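Local coordinates for probable quinone reductase Qor (NADPH:quinone reductase) (Zeta-crystallin homolog protein) (Mycobacterium tuberculosis, PDB 4RVU) that probably catalyses NADPH-dependent reduction of quinones, passing electrons from its bound NADPH to the substrate, at residues L34-E39 with D89-A94; H6-T11 with A310-A315; L136-Y141 with T163-H168. One frame throughout, in Å; residues are numbered along the deposited sequence.

Overall arrangement
Interactions 1 and 2 lie in the part of the chain outside the parallel sheet, interaction 3 against that sheet, in the Rossmann-type half. Interaction 1 (34-39 with 89-94) is within the GroES-like region and is complete before the chain reaches 136-141, where interaction 3 (136-141 with 163-168) begins; interaction 2 (6-11 with 310-315) encloses both, joining the N-terminal strand 5-10 to helix 312-320. The centres of interactions 1 and 2 are about 19 Å apart, those of 1 and 3 about 27 Å, and those of 2 and 3, with the middle of the chain between them, about 33 Å. None touches another. Late residues thus return to pack on the N-terminal sheet, while the helices near NADPH are joined separately.

Interaction 1 (L34-E39 with D89-A94); sequences LLIKAE and DRVVSA
R90 NH2 donates to both V118 O and S120 OG, and E39 OE1 shares that same S120 hydroxyl, so the serine couples two side chains that do not bond directly. E39 OE1 lies at the edge of the guanidinium, near its plane, but 4.3 Å from R90 NE, which is too long for a salt bridge. The rest of the contact is apolar. I36 CD1 meets V91 CG2 at 3.8 Å, and I36 CG1 follows at 4.0 Å from the same V91 CG2, so one methyl of the valine takes both atoms of the isoleucine's longer branch. That branch lies beside the backbone N and anti to the carbonyl carbon (chi1 -63°), which leads it to the valine. The CA atoms of I36 and V91 are 7.9 Å apart, yet strands 33-38 and 90-93 are not paired: each pairs antiparallel with strand 67-74, and the curl of the sheet turns I36 and V91 toward each other, as fits a GroES-like domain. The chemistry implies a buried hydrocarbon contact inside the curl, bordered by a partly exposed charged pair whose attraction is probably modest: S120 holds E39 OE1 and, together with V118 O, R90 NH2.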
ATOM      1  N   LEU A  34       5.055  25.270 -24.199  1.00 17.89           N
ATOM      2  CA  LEU A  34       4.611  25.353 -25.582  1.00 17.40           C
ATOM      3  C   LEU A  34       3.267  26.048 -25.569  1.00 18.75           C
ATOM      4  O   LEU A  34       2.538  25.957 -24.580  1.00 18.53           O
ATOM      5  CB  LEU A  34       4.430  23.945 -26.145  1.00 18.46           C
ATOM      6  CG  LEU A  34       5.640  23.025 -26.094  1.00 18.52           C
ATOM      7  CD1 LEU A  34       5.212  21.577 -26.315  1.00 18.43           C
ATOM      8  CD2 LEU A  34       6.623  23.460 -27.146  1.00 18.93           C
ATOM      9  N   LEU A  35       2.934  26.745 -26.654  1.00 18.11           N
ATOM     10  CA  LEU A  35       1.592  27.277 -26.830  1.00 18.19           C
ATOM     11  C   LEU A  35       0.900  26.363 -27.835  1.00 18.15           C
ATOM     12  O   LEU A  35       1.402  26.166 -28.939  1.00 18.44           O
ATOM     13  CB  LEU A  35       1.648  28.702 -27.375  1.00 19.10           C
ATOM     14  CG  LEU A  35       0.309  29.329 -27.769  1.00 19.19           C
ATOM     15  CD1 LEU A  35      -0.527  29.602 -26.532  1.00 18.52           C
ATOM     16  CD2 LEU A  35       0.531  30.607 -28.574  1.00 19.88           C
ATOM     17  N   ILE A  36      -0.215  25.764 -27.432  1.00 17.61           N
ATOM     18  CA  ILE A  36      -0.890  24.777 -28.260  1.00 17.18           C
ATOM     19  C   ILE A  36      -2.197  25.359 -28.782  1.00 17.39           C
ATOM     20  O   ILE A  36      -2.990  25.894 -28.010  1.00 17.61           O
ATOM     21  CB  ILE A  36      -1.166  23.490 -27.443  1.00 17.33           C
ATOM     22  CG1 ILE A  36       0.164  22.862 -27.000  1.00 17.78           C
ATOM     23  CG2 ILE A  36      -2.012  22.497 -28.238  1.00 18.13           C
ATOM     24  CD1 ILE A  36       0.027  21.693 -26.052  1.00 18.31           C
ATOM     25  N   LYS A  37      -2.415  25.279 -30.090  1.00 18.86           N
ATOM     26  CA  LYS A  37      -3.732  25.596 -30.626  1.00 17.94           C
ATOM     27  C   LYS A  37      -4.572  24.318 -30.606  1.00 18.87           C
ATOM     28  O   LYS A  37      -4.280  23.359 -31.327  1.00 18.38           O
ATOM     29  CB  LYS A  37      -3.656  26.166 -32.045  1.00 19.07           C
ATOM     30  CG  LYS A  37      -5.047  26.521 -32.603  1.00 18.99           C
ATOM     31  CD  LYS A  37      -5.030  27.200 -33.962  1.00 20.81           C
ATOM     32  CE  LYS A  37      -6.453  27.594 -34.345  1.00 22.10           C
ATOM     33  NZ  LYS A  37      -6.581  28.014 -35.771  1.00 24.03           N
ATOM     34  N   ALA A  38      -5.607  24.309 -29.772  1.00 17.15           N
ATOM     35  CA  ALA A  38      -6.414  23.104 -29.540  1.00 17.10           C
ATOM     36  C   ALA A  38      -7.148  22.570 -30.772  1.00 17.15           C
ATOM     37  O   ALA A  38      -7.752  23.336 -31.542  1.00 17.22           O
ATOM     38  CB  ALA A  38      -7.398  23.341 -28.415  1.00 17.04           C
ATOM     39  N   GLU A  39      -7.086  21.252 -30.951  1.00 17.37           N
ATOM     40  CA  GLU A  39      -7.921  20.559 -31.932  1.00 17.51           C
ATOM     41  C   GLU A  39      -8.957  19.680 -31.244  1.00 18.26           C
ATOM     42  O   GLU A  39     -10.070  19.496 -31.744  1.00 17.64           O
ATOM     43  CB  GLU A  39      -7.054  19.742 -32.897  1.00 18.37           C
ATOM     44  CG  GLU A  39      -6.217  20.638 -33.798  1.00 18.41           C
ATOM     45  CD  GLU A  39      -5.322  19.881 -34.755  1.00 19.60           C
ATOM     46  OE1 GLU A  39      -5.292  18.635 -34.723  1.00 19.69           O
ATOM     47  OE2 GLU A  39      -4.639  20.557 -35.545  1.00 19.99           O
ATOM     48  N   ASP A  89       4.135  21.116 -34.956  1.00 21.73           N
ATOM     49  CA  ASP A  89       3.945  19.724 -34.537  1.00 21.42           C
ATOM     50  C   ASP A  89       2.575  19.512 -33.893  1.00 20.46           C
ATOM     51  O   ASP A  89       2.089  20.385 -33.161  1.00 21.64           O
ATOM     52  CB  ASP A  89       5.035  19.283 -33.543  1.00 21.68           C
ATOM     53  CG  ASP A  89       6.382  19.027 -34.203  1.00 22.04           C
ATOM     54  OD1 ASP A  89       6.449  18.970 -35.445  1.00 21.50           O
ATOM     55  OD2 ASP A  89       7.380  18.863 -33.466  1.00 22.77           O
ATOM     56  N   ARG A  90       1.969  18.353 -34.167  1.00 18.81           N
ATOM     57  CA  ARG A  90       0.752  17.919 -33.483  1.00 19.04           C
ATOM     58  C   ARG A  90       1.192  17.269 -32.182  1.00 17.80           C
ATOM     59  O   ARG A  90       2.024  16.352 -32.194  1.00 18.11           O
ATOM     60  CB  ARG A  90      -0.016  16.882 -34.307  1.00 19.61           C
ATOM     61  CG  ARG A  90      -0.715  17.418 -35.538  1.00 21.85           C
ATOM     62  CD  ARG A  90      -1.254  16.252 -36.385  1.00 22.58           C
ATOM     63  NE  ARG A  90      -2.390  15.631 -35.736  1.00 20.48           N
ATOM     64  CZ  ARG A  90      -2.532  14.326 -35.518  1.00 20.65           C
ATOM     65  NH1 ARG A  90      -1.612  13.451 -35.925  1.00 19.47           N
ATOM     66  NH2 ARG A  90      -3.613  13.897 -34.893  1.00 20.00           N
ATOM     67  N   VAL A  91       0.652  17.743 -31.067  1.00 17.03           N
ATOM     68  CA  VAL A  91       1.133  17.290 -29.763  1.00 16.94           C
ATOM     69  C   VAL A  91      -0.023  17.069 -28.807  1.00 16.87           C
ATOM     70  O   VAL A  91      -1.139  17.523 -29.056  1.00 16.90           O
ATOM     71  CB  VAL A  91       2.130  18.284 -29.138  1.00 16.95           C
ATOM     72  CG1 VAL A  91       3.410  18.381 -29.969  1.00 17.01           C
ATOM     73  CG2 VAL A  91       1.484  19.654 -28.935  1.00 16.98           C
ATOM     74  N   VAL A  92       0.236  16.369 -27.712  1.00 16.79           N
ATOM     75  CA  VAL A  92      -0.804  16.130 -26.731  1.00 16.72           C
ATOM     76  C   VAL A  92      -0.181  16.163 -25.339  1.00 16.64           C
ATOM     77  O   VAL A  92       0.948  15.714 -25.144  1.00 16.62           O
ATOM     78  CB  VAL A  92      -1.563  14.805 -27.019  1.00 16.69           C
ATOM     79  CG1 VAL A  92      -0.617  13.605 -27.007  1.00 16.66           C
ATOM     80  CG2 VAL A  92      -2.719  14.607 -26.037  1.00 16.63           C
ATOM     81  N   SER A  93      -0.905  16.740 -24.387  1.00 16.60           N
ATOM     82  CA  SER A  93      -0.425  16.825 -23.009  1.00 16.53           C
ATOM     83  C   SER A  93      -1.581  16.592 -22.071  1.00 16.47           C
ATOM     84  O   SER A  93      -2.737  16.875 -22.406  1.00 16.49           O
ATOM     85  CB  SER A  93       0.194  18.197 -22.734  1.00 16.56           C
ATOM     86  OG  SER A  93       0.771  18.258 -21.429  1.00 16.49           O
ATOM     87  N   ALA A  94      -1.262  16.061 -20.895  1.00 16.39           N
ATOM     88  CA  ALA A  94      -2.233  15.857 -19.831  1.00 16.32           C
ATOM     89  C   ALA A  94      -1.904  16.807 -18.681  1.00 16.29           C
ATOM     90  O   ALA A  94      -2.480  16.697 -17.600  1.00 16.23           O
ATOM     91  CB  ALA A  94      -2.161  14.419 -19.333  1.00 16.25           C
TER

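Interaction 2 (H6-T11 with A310-A315); sequences HAIEVT and ADALRA
Apolar packing of I8 on A312 accounts for most of this contact, which buries 110 Å² in all. The single methyl of A312 faces the whole end of the isoleucine: A312 CB is 4.0 Å from I8 CG1 and equally far from I8 CD1, with I8 CG2 at 4.2 Å. The first torsion of I8 (chi1 -60°) sets both branches toward that methyl, and the second (chi2 -75°) bends CD1 back to it instead of extending it. The bend also carries I8 CD1 to 4.2 Å from A310 CA, so the isoleucine meets the backbone of the turn just before the helix, while the A310 methyl points away. No polar bond joins the two segments; within 310-315, A315 N donates to D311 O at 3.2 Å, an early bond of the helix. D311 occupies the N-cap position but its side chain makes no capping bond; D311 OD2 is modelled in a salt bridge to R314 NH1 at 2.5 Å, a doubtfully short length. In the fold, strand 5-10 is the middle strand of an antiparallel sheet, between 20-24 and 61-62. I8 also touches L19, Y100 and L309, and A312 rests on L330, so helix 312-320 begins between this N-terminal sheet and strand 327-331.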
ATOM      1  N   HIS A   6     -11.892  31.961 -27.346  1.00 23.70           N
ATOM      2  CA  HIS A   6     -12.904  31.406 -26.457  1.00 23.67           C
ATOM      3  C   HIS A   6     -12.267  30.493 -25.404  1.00 23.73           C
ATOM      4  O   HIS A   6     -11.289  29.794 -25.683  1.00 22.94           O
ATOM      5  CB  HIS A   6     -13.965  30.648 -27.254  1.00 23.43           C
ATOM      6  CG  HIS A   6     -14.705  31.503 -28.234  1.00 24.59           C
ATOM      7  ND1 HIS A   6     -14.639  31.307 -29.597  1.00 26.20           N
ATOM      8  CD2 HIS A   6     -15.531  32.564 -28.046  1.00 25.53           C
ATOM      9  CE1 HIS A   6     -15.393  32.206 -30.208  1.00 24.03           C
ATOM     10  NE2 HIS A   6     -15.942  32.982 -29.288  1.00 26.98           N
ATOM     11  N   ALA A   7     -12.818  30.523 -24.194  1.00 20.72           N
ATOM     12  CA  ALA A   7     -12.336  29.701 -23.086  1.00 21.39           C
ATOM     13  C   ALA A   7     -13.467  29.449 -22.105  1.00 22.48           C
ATOM     14  O   ALA A   7     -14.476  30.159 -22.112  1.00 21.65           O
ATOM     15  CB  ALA A   7     -11.156  30.369 -22.374  1.00 22.09           C
ATOM     16  N   ILE A   8     -13.284  28.441 -21.258  1.00 19.09           N
ATOM     17  CA  ILE A   8     -14.243  28.128 -20.214  1.00 19.54           C
ATOM     18  C   ILE A   8     -13.611  28.511 -18.883  1.00 20.74           C
ATOM     19  O   ILE A   8     -12.656  27.875 -18.412  1.00 19.90           O
ATOM     20  CB  ILE A   8     -14.639  26.641 -20.222  1.00 18.94           C
ATOM     21  CG1 ILE A   8     -15.277  26.253 -21.567  1.00 19.92           C
ATOM     22  CG2 ILE A   8     -15.606  26.329 -19.082  1.00 19.19           C
ATOM     23  CD1 ILE A   8     -16.720  26.749 -21.759  1.00 18.96           C
ATOM     24  N   GLU A   9     -14.125  29.574 -18.281  1.00 30.95           N
ATOM     25  CA  GLU A   9     -13.507  30.109 -17.074  1.00 30.70           C
ATOM     26  C   GLU A   9     -14.396  29.870 -15.868  1.00 32.04           C
ATOM     27  O   GLU A   9     -15.625  29.932 -15.965  1.00 31.93           O
ATOM     28  CB  GLU A   9     -13.255  31.604 -17.248  1.00 32.37           C
ATOM     29  CG  GLU A   9     -12.704  32.302 -16.017  1.00 33.83           C
ATOM     30  CD  GLU A   9     -12.687  33.802 -16.189  1.00 34.79           C
ATOM     31  OE1 GLU A   9     -13.781  34.399 -16.291  1.00 35.80           O
ATOM     32  OE2 GLU A   9     -11.582  34.379 -16.236  1.00 36.11           O
ATOM     33  N   VAL A  10     -13.765  29.585 -14.734  1.00 28.96           N
ATOM     34  CA  VAL A  10     -14.461  29.449 -13.463  1.00 29.92           C
ATOM     35  C   VAL A  10     -14.103  30.656 -12.596  1.00 31.11           C
ATOM     36  O   VAL A  10     -12.933  30.875 -12.281  1.00 29.63           O
ATOM     37  CB  VAL A  10     -14.074  28.131 -12.774  1.00 31.06           C
ATOM     38  CG1 VAL A  10     -14.731  28.013 -11.407  1.00 31.16           C
ATOM     39  CG2 VAL A  10     -14.473  26.958 -13.656  1.00 30.41           C
ATOM     40  N   THR A  11     -15.114  31.453 -12.259  1.00 37.33           N
ATOM     41  CA  THR A  11     -14.949  32.661 -11.454  1.00 38.22           C
ATOM     42  C   THR A  11     -15.304  32.345 -10.007  1.00 38.24           C
ATOM     43  O   THR A  11     -14.737  32.904  -9.062  1.00 37.96           O
ATOM     44  CB  THR A  11     -15.833  33.803 -12.011  1.00 37.36           C
ATOM     45  OG1 THR A  11     -15.215  34.346 -13.185  1.00 38.39           O
ATOM     46  CG2 THR A  11     -16.019  34.919 -10.994  1.00 40.02           C
ATOM     47  N   ALA A 310     -18.068  25.163 -25.996  1.00 19.28           N
ATOM     48  CA  ALA A 310     -18.996  26.015 -25.251  1.00 19.44           C
ATOM     49  C   ALA A 310     -19.954  25.218 -24.377  1.00 18.81           C
ATOM     50  O   ALA A 310     -20.566  25.768 -23.452  1.00 19.64           O
ATOM     51  CB  ALA A 310     -19.776  26.949 -26.206  1.00 19.09           C
ATOM     52  N   ASP A 311     -20.096  23.928 -24.679  1.00 16.90           N
ATOM     53  CA  ASP A 311     -20.970  23.049 -23.912  1.00 16.84           C
ATOM     54  C   ASP A 311     -20.220  22.194 -22.898  1.00 16.75           C
ATOM     55  O   ASP A 311     -20.635  21.075 -22.602  1.00 16.71           O
ATOM     56  CB  ASP A 311     -21.755  22.126 -24.844  1.00 16.87           C
ATOM     57  CG  ASP A 311     -22.853  22.843 -25.595  1.00 16.94           C
ATOM     58  OD1 ASP A 311     -23.272  23.934 -25.156  1.00 16.95           O
ATOM     59  OD2 ASP A 311     -23.312  22.290 -26.616  1.00 16.98           O
ATOM     60  N   ALA A 312     -19.122  22.722 -22.364  1.00 17.24           N
ATOM     61  CA  ALA A 312     -18.414  22.057 -21.270  1.00 17.16           C
ATOM     62  C   ALA A 312     -19.379  21.740 -20.129  1.00 17.20           C
ATOM     63  O   ALA A 312     -19.287  20.688 -19.493  1.00 17.39           O
ATOM     64  CB  ALA A 312     -17.279  22.929 -20.780  1.00 17.54           C
ATOM     65  N   LEU A 313     -20.308  22.657 -19.871  1.00 21.53           N
ATOM     66  CA  LEU A 313     -21.327  22.467 -18.835  1.00 22.09           C
ATOM     67  C   LEU A 313     -22.065  21.146 -19.024  1.00 22.25           C
ATOM     68  O   LEU A 313     -22.245  20.370 -18.081  1.00 22.14           O
ATOM     69  CB  LEU A 313     -22.315  23.654 -18.866  1.00 22.55           C
ATOM     70  CG  LEU A 313     -23.539  23.721 -17.942  1.00 24.86           C
ATOM     71  CD1 LEU A 313     -24.008  25.166 -17.812  1.00 25.21           C
ATOM     72  CD2 LEU A 313     -24.687  22.869 -18.453  1.00 23.65           C
ATOM     73  N   ARG A 314     -22.485  20.901 -20.261  1.00 24.59           N
ATOM     74  CA  ARG A 314     -23.281  19.735 -20.613  1.00 24.14           C
ATOM     75  C   ARG A 314     -22.464  18.460 -20.401  1.00 25.16           C
ATOM     76  O   ARG A 314     -22.970  17.456 -19.898  1.00 25.12           O
ATOM     77  CB  ARG A 314     -23.760  19.883 -22.077  1.00 24.84           C
ATOM     78  CG  ARG A 314     -24.597  18.752 -22.663  1.00 27.07           C
ATOM     79  CD  ARG A 314     -25.133  19.164 -24.077  1.00 28.71           C
ATOM     80  NE  ARG A 314     -24.750  18.238 -25.152  1.00 29.29           N
ATOM     81  CZ  ARG A 314     -24.121  18.596 -26.272  1.00 29.33           C
ATOM     82  NH1 ARG A 314     -23.804  19.862 -26.491  1.00 26.45           N
ATOM     83  NH2 ARG A 314     -23.809  17.681 -27.186  1.00 31.79           N
ATOM     84  N   ALA A 315     -21.187  18.512 -20.766  1.00 17.44           N
ATOM     85  CA  ALA A 315     -20.297  17.376 -20.565  1.00 17.90           C
ATOM     86  C   ALA A 315     -20.139  17.065 -19.085  1.00 17.40           C
ATOM     87  O   ALA A 315     -20.167  15.902 -18.684  1.00 17.42           O
ATOM     88  CB  ALA A 315     -18.941  17.641 -21.194  1.00 17.51           C
TER

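Interaction 3 (L136-Y141 with T163-H168); sequences LLKSVY and TQWATH
L137 puts both of its methyls onto the helix of 163-168, on two successive residues. L137 CD1 comes 3.6 Å from W165 CB, where the indole leaves the backbone, and also reaches the backbone N of A166. L137 CD2 packs on A166 CB at 4.0 Å. With CG beside the backbone N and anti to the carbonyl carbon (chi1 -67°), the leucine projects across the gap, and the closest CA pair is likewise L137 and A166. K138 follows with its hydrocarbon chain folded, bringing NZ to 4.3 Å from W165 CZ2. A water joins their polar ends: it accepts from W165 NE1 at 2.9 Å, in the plane of the indole at its edge, and weakly from K138 NZ at 3.4 Å. The main partner of K138 is E289, its salt bridge, so the water mainly serves the tryptophan N-H. Beyond, the helix ends in a wider pi-type turn, Y141 N bonding to L136 O at 3.3 Å, and V140 O accepts from Y267 OH of the second subunit. The segment axes approach to 11.2 Å, with their N-to-C directions 69° apart, a steep crossing of two helices. A166 leans on V173. Strand 148-151, helix 157-168 and strand 172-176 form the first beta-alpha-beta crossover of a Rossmann-type nucleotide-binding domain, and the end of helix 120-140 packs on its helix; V158 and Y135, just before L136, both bind NADPH, whereas the W165 side chain stays about 12 Å from the bound NADPH.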
ATOM      1  N   LEU A 136      -0.890   2.419 -13.495  1.00 15.62           N
ATOM      2  CA  LEU A 136      -1.664   1.504 -12.652  1.00 15.56           C
ATOM      3  C   LEU A 136      -1.268   0.047 -12.905  1.00 15.72           C
ATOM      4  O   LEU A 136      -1.123  -0.727 -11.953  1.00 15.47           O
ATOM      5  CB  LEU A 136      -3.170   1.709 -12.860  1.00 15.58           C
ATOM      6  CG  LEU A 136      -3.814   2.937 -12.207  1.00 15.58           C
ATOM      7  CD1 LEU A 136      -5.272   3.119 -12.650  1.00 15.61           C
ATOM      8  CD2 LEU A 136      -3.706   2.894 -10.678  1.00 15.50           C
ATOM      9  N   LEU A 137      -1.081  -0.311 -14.176  1.00 15.59           N
ATOM     10  CA  LEU A 137      -0.800  -1.695 -14.585  1.00 15.57           C
ATOM     11  C   LEU A 137       0.675  -2.058 -14.589  1.00 15.56           C
ATOM     12  O   LEU A 137       1.022  -3.234 -14.554  1.00 15.53           O
ATOM     13  CB  LEU A 137      -1.355  -1.957 -15.981  1.00 15.64           C
ATOM     14  CG  LEU A 137      -2.866  -1.945 -16.116  1.00 15.65           C
ATOM     15  CD1 LEU A 137      -3.242  -1.954 -17.585  1.00 15.73           C
ATOM     16  CD2 LEU A 137      -3.451  -3.153 -15.420  1.00 15.59           C
ATOM     17  N   LYS A 138       1.547  -1.059 -14.667  1.00 20.51           N
ATOM     18  CA  LYS A 138       2.976  -1.330 -14.802  1.00 20.75           C
ATOM     19  C   LYS A 138       3.788  -0.960 -13.565  1.00 20.38           C
ATOM     20  O   LYS A 138       4.885  -1.482 -13.369  1.00 20.76           O
ATOM     21  CB  LYS A 138       3.553  -0.602 -16.027  1.00 20.77           C
ATOM     22  CG  LYS A 138       3.021  -1.095 -17.370  1.00 21.43           C
ATOM     23  CD  LYS A 138       3.688  -2.406 -17.775  1.00 23.22           C
ATOM     24  CE  LYS A 138       3.158  -2.926 -19.117  1.00 22.70           C
ATOM     25  NZ  LYS A 138       3.416  -2.001 -20.220  1.00 24.95           N
ATOM     26  N   SER A 139       3.249  -0.068 -12.733  1.00 15.51           N
ATOM     27  CA  SER A 139       4.008   0.512 -11.618  1.00 15.75           C
ATOM     28  C   SER A 139       3.348   0.339 -10.255  1.00 16.67           C
ATOM     29  O   SER A 139       3.994  -0.098  -9.295  1.00 16.81           O
ATOM     30  CB  SER A 139       4.280   2.004 -11.874  1.00 15.91           C
ATOM     31  OG  SER A 139       5.035   2.178 -13.059  1.00 16.02           O
ATOM     32  N   VAL A 140       2.077   0.711 -10.151  1.00 15.87           N
ATOM     33  CA  VAL A 140       1.368   0.577  -8.870  1.00 15.34           C
ATOM     34  C   VAL A 140       1.196  -0.893  -8.471  1.00 15.49           C
ATOM     35  O   VAL A 140       1.575  -1.304  -7.363  1.00 16.14           O
ATOM     36  CB  VAL A 140       0.018   1.328  -8.883  1.00 15.36           C
ATOM     37  CG1 VAL A 140      -0.813   0.948  -7.666  1.00 15.83           C
ATOM     38  CG2 VAL A 140       0.257   2.838  -8.915  1.00 16.32           C
ATOM     39  N   TYR A 141       0.624  -1.682  -9.365  1.00 17.63           N
ATOM     40  CA  TYR A 141       0.655  -3.126  -9.229  1.00 18.23           C
ATOM     41  C   TYR A 141       1.027  -3.684 -10.589  1.00 18.03           C
ATOM     42  O   TYR A 141       0.240  -3.603 -11.524  1.00 17.75           O
ATOM     43  CB  TYR A 141      -0.691  -3.711  -8.754  1.00 18.48           C
ATOM     44  CG  TYR A 141      -0.643  -5.223  -8.824  1.00 17.84           C
ATOM     45  CD1 TYR A 141       0.110  -5.947  -7.910  1.00 18.78           C
ATOM     46  CD2 TYR A 141      -1.267  -5.915  -9.850  1.00 18.84           C
ATOM     47  CE1 TYR A 141       0.206  -7.337  -7.990  1.00 18.52           C
ATOM     48  CE2 TYR A 141      -1.175  -7.290  -9.943  1.00 18.20           C
ATOM     49  CZ  TYR A 141      -0.435  -7.993  -9.014  1.00 18.22           C
ATOM     50  OH  TYR A 141      -0.344  -9.362  -9.113  1.00 19.62           O
ATOM     51  N   THR A 163      -9.015  -2.274 -19.010  1.00 15.84           N
ATOM     52  CA  THR A 163      -9.553  -3.589 -19.351  1.00 15.82           C
ATOM     53  C   THR A 163      -8.852  -4.151 -20.579  1.00 16.40           C
ATOM     54  O   THR A 163      -8.346  -5.279 -20.549  1.00 15.93           O
ATOM     55  CB  THR A 163     -11.061  -3.509 -19.562  1.00 15.85           C
ATOM     56  OG1 THR A 163     -11.666  -3.100 -18.327  1.00 16.06           O
ATOM     57  CG2 THR A 163     -11.632  -4.858 -19.987  1.00 15.85           C
ATOM     58  N   GLN A 164      -8.760  -3.339 -21.632  1.00 15.94           N
ATOM     59  CA  GLN A 164      -8.089  -3.775 -22.846  1.00 16.02           C
ATOM     60  C   GLN A 164      -6.633  -4.103 -22.609  1.00 16.61           C
ATOM     61  O   GLN A 164      -6.140  -5.138 -23.069  1.00 16.41           O
ATOM     62  CB  GLN A 164      -8.183  -2.699 -23.919  1.00 16.51           C
ATOM     63  CG  GLN A 164      -9.587  -2.409 -24.392  1.00 16.10           C
ATOM     64  CD  GLN A 164      -9.587  -1.311 -25.430  1.00 17.36           C
ATOM     65  OE1 GLN A 164      -9.278  -1.549 -26.599  1.00 17.70           O
ATOM     66  NE2 GLN A 164      -9.906  -0.092 -25.004  1.00 16.99           N
ATOM     67  N   TRP A 165      -5.945  -3.213 -21.897  1.00 16.01           N
ATOM     68  CA  TRP A 165      -4.503  -3.331 -21.736  1.00 16.36           C
ATOM     69  C   TRP A 165      -4.164  -4.535 -20.863  1.00 16.31           C
ATOM     70  O   TRP A 165      -3.287  -5.328 -21.209  1.00 16.26           O
ATOM     71  CB  TRP A 165      -3.923  -2.053 -21.128  1.00 16.72           C
ATOM     72  CG  TRP A 165      -2.513  -1.783 -21.546  1.00 16.53           C
ATOM     73  CD1 TRP A 165      -1.606  -2.689 -22.028  1.00 16.44           C
ATOM     74  CD2 TRP A 165      -1.854  -0.506 -21.560  1.00 15.96           C
ATOM     75  NE1 TRP A 165      -0.416  -2.053 -22.321  1.00 17.72           N
ATOM     76  CE2 TRP A 165      -0.548  -0.715 -22.049  1.00 16.99           C
ATOM     77  CE3 TRP A 165      -2.243   0.781 -21.193  1.00 16.06           C
ATOM     78  CZ2 TRP A 165       0.371   0.330 -22.197  1.00 16.97           C
ATOM     79  CZ3 TRP A 165      -1.330   1.819 -21.341  1.00 16.90           C
ATOM     80  CH2 TRP A 165      -0.038   1.586 -21.835  1.00 17.23           C
ATOM     81  N   ALA A 166      -4.869  -4.676 -19.743  1.00 16.37           N
ATOM     82  CA  ALA A 166      -4.693  -5.842 -18.876  1.00 16.67           C
ATOM     83  C   ALA A 166      -4.985  -7.144 -19.631  1.00 16.97           C
ATOM     84  O   ALA A 166      -4.223  -8.106 -19.540  1.00 16.51           O
ATOM     85  CB  ALA A 166      -5.573  -5.725 -17.620  1.00 16.04           C
ATOM     86  N   THR A 167      -6.077  -7.171 -20.388  1.00 20.60           N
ATOM     87  CA  THR A 167      -6.426  -8.355 -21.182  1.00 20.33           C
ATOM     88  C   THR A 167      -5.305  -8.713 -22.155  1.00 21.32           C
ATOM     89  O   THR A 167      -4.928  -9.878 -22.280  1.00 20.92           O
ATOM     90  CB  THR A 167      -7.727  -8.136 -21.946  1.00 21.00           C
ATOM     91  OG1 THR A 167      -8.783  -7.947 -20.994  1.00 21.49           O
ATOM     92  CG2 THR A 167      -8.049  -9.343 -22.823  1.00 22.13           C
ATOM     93  N   HIS A 168      -4.762  -7.703 -22.827  1.00 22.36           N
ATOM     94  CA  HIS A 168      -3.620  -7.902 -23.716  1.00 22.38           C
ATOM     95  C   HIS A 168      -2.424  -8.496 -22.984  1.00 22.54           C
ATOM     96  O   HIS A 168      -1.671  -9.288 -23.557  1.00 23.23           O
ATOM     97  CB  HIS A 168      -3.206  -6.582 -24.365  1.00 22.64           C
ATOM     98  CG  HIS A 168      -1.910  -6.664 -25.108  1.00 23.24           C
ATOM     99  ND1 HIS A 168      -1.779  -7.346 -26.301  1.00 24.16           N
ATOM    100  CD2 HIS A 168      -0.684  -6.164 -24.822  1.00 23.62           C
ATOM    101  CE1 HIS A 168      -0.530  -7.253 -26.722  1.00 23.51           C
ATOM    102  NE2 HIS A 168       0.154  -6.542 -25.842  1.00 25.12           N
TER
HETATM  103  O   HOH W   1       2.153  -3.000 -23.178  1.00 28.41           O